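PDB 3VTH: hydrogenase maturation factor from Thermoanaerobacter tengcongensis, which probably transfers the carbamoyl group of carbamoyl phosphate, with ATP, to the C-terminal cysteine of HypE during maturation of [NiFe]-hydrogenases. Local coordinates for residues S98-G103 and D148-R153. Sequence-based numbering, arbitrary orientation.
Sequences SKEDGG and DIPYDR
I149 and E100 approach only loosely where the loop after strand 93-95 meets the loop between helices 115-121 and 165-171: E100 OE1 lies 4.0 Å from I149 O and 4.4 Å from I149 CD1. The glutamate chain bends at chi2 (63°), which carries its carboxylate back to its own loop, where E100 OE2 accepts a hydrogen bond from G102 N at 2.7 Å on the anti side; OE1 pairs with R451. P150, reached through a cis peptide, is the most covered residue of its segment. Its CB rests 3.9 Å from S98 CB, its CG sits 3.6 Å from the carbonyl oxygen K99 O, and the E100 side chain crosses the ring at about a right angle. The Y151 side chain leaves the contact, touching R26 and lying near a bound phosphate, probably from the crystallisation liquor. D152 then closes the contact with its carboxylate: S98 OG donates to D152 OD2 over a short 2.5 Å, arriving on the syn side and 18° out of plane. A water accepts from S98 N and donates to the same OD2 (3.2 Å), while OD1 forms a salt bridge with R26, predicted to be an active-site residue. Replacing D152 by an alanine is likely to leave R26 without this carboxylate and the S98 hydroxyl without its acceptor. With S98 also touching N44, the other predicted active-site residue, this chemistry is consistent with a second-shell role for D152 in orienting the arginine.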
ATOM      1  N   SER A  98      -2.888 -27.306 -18.135  1.00 29.67           N
ATOM      2  CA  SER A  98      -2.927 -25.883 -18.467  1.00 30.14           C
ATOM      3  C   SER A  98      -2.349 -25.603 -19.863  1.00 32.60           C
ATOM      4  O   SER A  98      -1.491 -26.336 -20.336  1.00 33.31           O
ATOM      5  CB  SER A  98      -2.159 -25.079 -17.424  1.00 29.32           C
ATOM      6  OG  SER A  98      -2.812 -25.161 -16.172  1.00 26.60           O
ATOM      7  N   LYS A  99      -2.814 -24.533 -20.507  1.00 33.65           N
ATOM      8  CA  LYS A  99      -2.318 -24.179 -21.844  1.00 37.23           C
ATOM      9  C   LYS A  99      -1.784 -22.743 -21.878  1.00 37.88           C
ATOM     10  O   LYS A  99      -2.420 -21.824 -21.361  1.00 36.13           O
ATOM     11  CB  LYS A  99      -3.414 -24.370 -22.904  1.00 37.55           C
ATOM     12  CG  LYS A  99      -4.010 -25.779 -22.949  1.00 40.19           C
ATOM     13  CD  LYS A  99      -4.929 -25.971 -24.171  1.00 44.86           C
ATOM     14  CE  LYS A  99      -5.158 -27.448 -24.500  1.00 46.82           C
ATOM     15  NZ  LYS A  99      -5.651 -28.254 -23.342  1.00 47.96           N
ATOM     16  N   GLU A 100      -0.608 -22.574 -22.477  1.00 40.81           N
ATOM     17  CA  GLU A 100      -0.002 -21.260 -22.692  1.00 43.33           C
ATOM     18  C   GLU A 100      -0.300 -20.815 -24.130  1.00 45.32           C
ATOM     19  O   GLU A 100       0.245 -21.377 -25.076  1.00 48.07           O
ATOM     20  CB  GLU A 100       1.514 -21.317 -22.414  1.00 44.60           C
ATOM     21  CG  GLU A 100       2.336 -20.131 -22.951  1.00 48.09           C
ATOM     22  CD  GLU A 100       1.951 -18.808 -22.308  1.00 47.13           C
ATOM     23  OE1 GLU A 100       2.220 -18.627 -21.103  1.00 47.06           O
ATOM     24  OE2 GLU A 100       1.384 -17.955 -23.017  1.00 47.97           O
ATOM     25  N   ASP A 101      -1.191 -19.854 -24.286  1.00 45.26           N
ATOM     26  CA  ASP A 101      -1.701 -19.373 -25.561  1.00 48.23           C
ATOM     27  C   ASP A 101      -1.374 -17.892 -25.733  1.00 49.00           C
ATOM     28  O   ASP A 101      -2.040 -17.196 -26.430  1.00 50.29           O
ATOM     29  CB  ASP A 101      -3.216 -19.555 -25.568  1.00 47.14           C
ATOM     30  CG  ASP A 101      -3.853 -19.432 -26.952  1.00 51.16           C
ATOM     31  OD1 ASP A 101      -3.176 -19.548 -27.957  1.00 53.34           O
ATOM     32  OD2 ASP A 101      -5.069 -19.242 -27.016  1.00 52.93           O
ATOM     33  N   GLY A 102      -0.351 -17.422 -25.063  1.00 48.77           N
ATOM     34  CA  GLY A 102       0.047 -16.037 -25.162  1.00 49.77           C
ATOM     35  C   GLY A 102      -0.769 -14.886 -24.582  1.00 48.27           C
ATOM     36  O   GLY A 102      -0.467 -13.760 -24.861  1.00 50.42           O
ATOM     37  N   GLY A 103      -1.763 -15.100 -23.760  1.00 43.83           N
ATOM     38  CA  GLY A 103      -2.395 -13.935 -23.172  1.00 41.61           C
ATOM     39  C   GLY A 103      -1.723 -13.459 -21.886  1.00 39.04           C
ATOM     40  O   GLY A 103      -0.552 -13.625 -21.700  1.00 39.39           O
ATOM     41  N   ASP A 148       5.543 -17.778 -12.561  1.00 28.99           N
ATOM     42  CA  ASP A 148       5.036 -17.687 -13.922  1.00 29.81           C
ATOM     43  C   ASP A 148       3.598 -18.174 -13.897  1.00 29.29           C
ATOM     44  O   ASP A 148       3.167 -18.797 -12.919  1.00 28.48           O
ATOM     45  CB  ASP A 148       5.870 -18.595 -14.845  1.00 31.30           C
ATOM     46  CG  ASP A 148       5.762 -18.220 -16.333  1.00 34.96           C
ATOM     47  OD1 ASP A 148       5.182 -17.171 -16.686  1.00 36.49           O
ATOM     48  OD2 ASP A 148       6.269 -19.003 -17.163  1.00 40.46           O
ATOM     49  N   ILE A 149       2.868 -17.888 -14.975  1.00 29.51           N
ATOM     50  CA  ILE A 149       1.493 -18.351 -15.154  1.00 29.51           C
ATOM     51  C   ILE A 149       1.481 -19.165 -16.437  1.00 29.89           C
ATOM     52  O   ILE A 149       2.460 -19.107 -17.179  1.00 30.49           O
ATOM     53  CB  ILE A 149       0.481 -17.165 -15.207  1.00 29.81           C
ATOM     54  CG1 ILE A 149       0.802 -16.173 -16.349  1.00 30.67           C
ATOM     55  CG2 ILE A 149       0.462 -16.454 -13.878  1.00 30.27           C
ATOM     56  CD1 ILE A 149       0.306 -16.610 -17.736  1.00 33.62           C
ATOM     57  N   PRO A 150       0.405 -19.951 -16.705  1.00 29.46           N
ATOM     58  CA  PRO A 150      -0.792 -20.216 -15.913  1.00 28.36           C
ATOM     59  C   PRO A 150      -0.425 -20.833 -14.569  1.00 27.90           C
ATOM     60  O   PRO A 150       0.501 -21.658 -14.495  1.00 27.85           O
ATOM     61  CB  PRO A 150      -1.563 -21.237 -16.754  1.00 29.15           C
ATOM     62  CG  PRO A 150      -1.088 -21.067 -18.125  1.00 30.73           C
ATOM     63  CD  PRO A 150       0.353 -20.621 -18.016  1.00 30.30           C
ATOM     64  N   TYR A 151      -1.136 -20.418 -13.526  1.00 26.52           N
ATOM     65  CA  TYR A 151      -0.877 -20.905 -12.169  1.00 26.50           C
ATOM     66  C   TYR A 151      -1.009 -22.430 -12.109  1.00 26.58           C
ATOM     67  O   TYR A 151      -2.006 -22.995 -12.551  1.00 26.66           O
ATOM     68  CB  TYR A 151      -1.827 -20.234 -11.178  1.00 25.55           C
ATOM     69  CG  TYR A 151      -1.761 -20.767  -9.759  1.00 26.11           C
ATOM     70  CD1 TYR A 151      -2.678 -21.717  -9.312  1.00 28.50           C
ATOM     71  CD2 TYR A 151      -0.794 -20.309  -8.865  1.00 26.26           C
ATOM     72  CE1 TYR A 151      -2.634 -22.208  -8.000  1.00 27.95           C
ATOM     73  CE2 TYR A 151      -0.742 -20.780  -7.545  1.00 27.03           C
ATOM     74  CZ  TYR A 151      -1.669 -21.722  -7.126  1.00 28.27           C
ATOM     75  OH  TYR A 151      -1.640 -22.192  -5.835  1.00 29.96           O
ATOM     76  N   ASP A 152       0.040 -23.078 -11.602  1.00 26.38           N
ATOM     77  CA  ASP A 152       0.069 -24.505 -11.325  1.00 25.99           C
ATOM     78  C   ASP A 152       1.212 -24.710 -10.339  1.00 25.46           C
ATOM     79  O   ASP A 152       2.122 -23.904 -10.292  1.00 24.40           O
ATOM     80  CB  ASP A 152       0.380 -25.307 -12.597  1.00 27.58           C
ATOM     81  CG  ASP A 152      -0.864 -25.663 -13.384  1.00 29.52           C
ATOM     82  OD1 ASP A 152      -1.860 -26.126 -12.782  1.00 28.95           O
ATOM     83  OD2 ASP A 152      -0.840 -25.481 -14.613  1.00 33.41           O
ATOM     84  N   ARG A 153       1.184 -25.805  -9.589  1.00 25.80           N
ATOM     85  CA  ARG A 153       2.248 -26.108  -8.621  1.00 25.99           C
ATOM     86  C   ARG A 153       3.653 -26.019  -9.235  1.00 26.76           C
ATOM     87  O   ARG A 153       4.575 -25.503  -8.603  1.00 26.98           O
ATOM     88  CB  ARG A 153       2.044 -27.513  -8.028  1.00 27.05           C
ATOM     89  CG  ARG A 153       2.879 -27.804  -6.749  1.00 27.86           C
ATOM     90  CD  ARG A 153       2.740 -29.295  -6.440  1.00 30.16           C
ATOM     91  NE  ARG A 153       3.366 -29.727  -5.193  1.00 29.74           N
ATOM     92  CZ  ARG A 153       2.733 -29.823  -4.022  1.00 31.57           C
ATOM     93  NH1 ARG A 153       1.452 -29.455  -3.906  1.00 29.16           N
ATOM     94  NH2 ARG A 153       3.382 -30.275  -2.957  1.00 30.96           N
TER
HETATM   95  O   HOH W   1      -1.124 -28.271 -16.123  1.00 34.09           O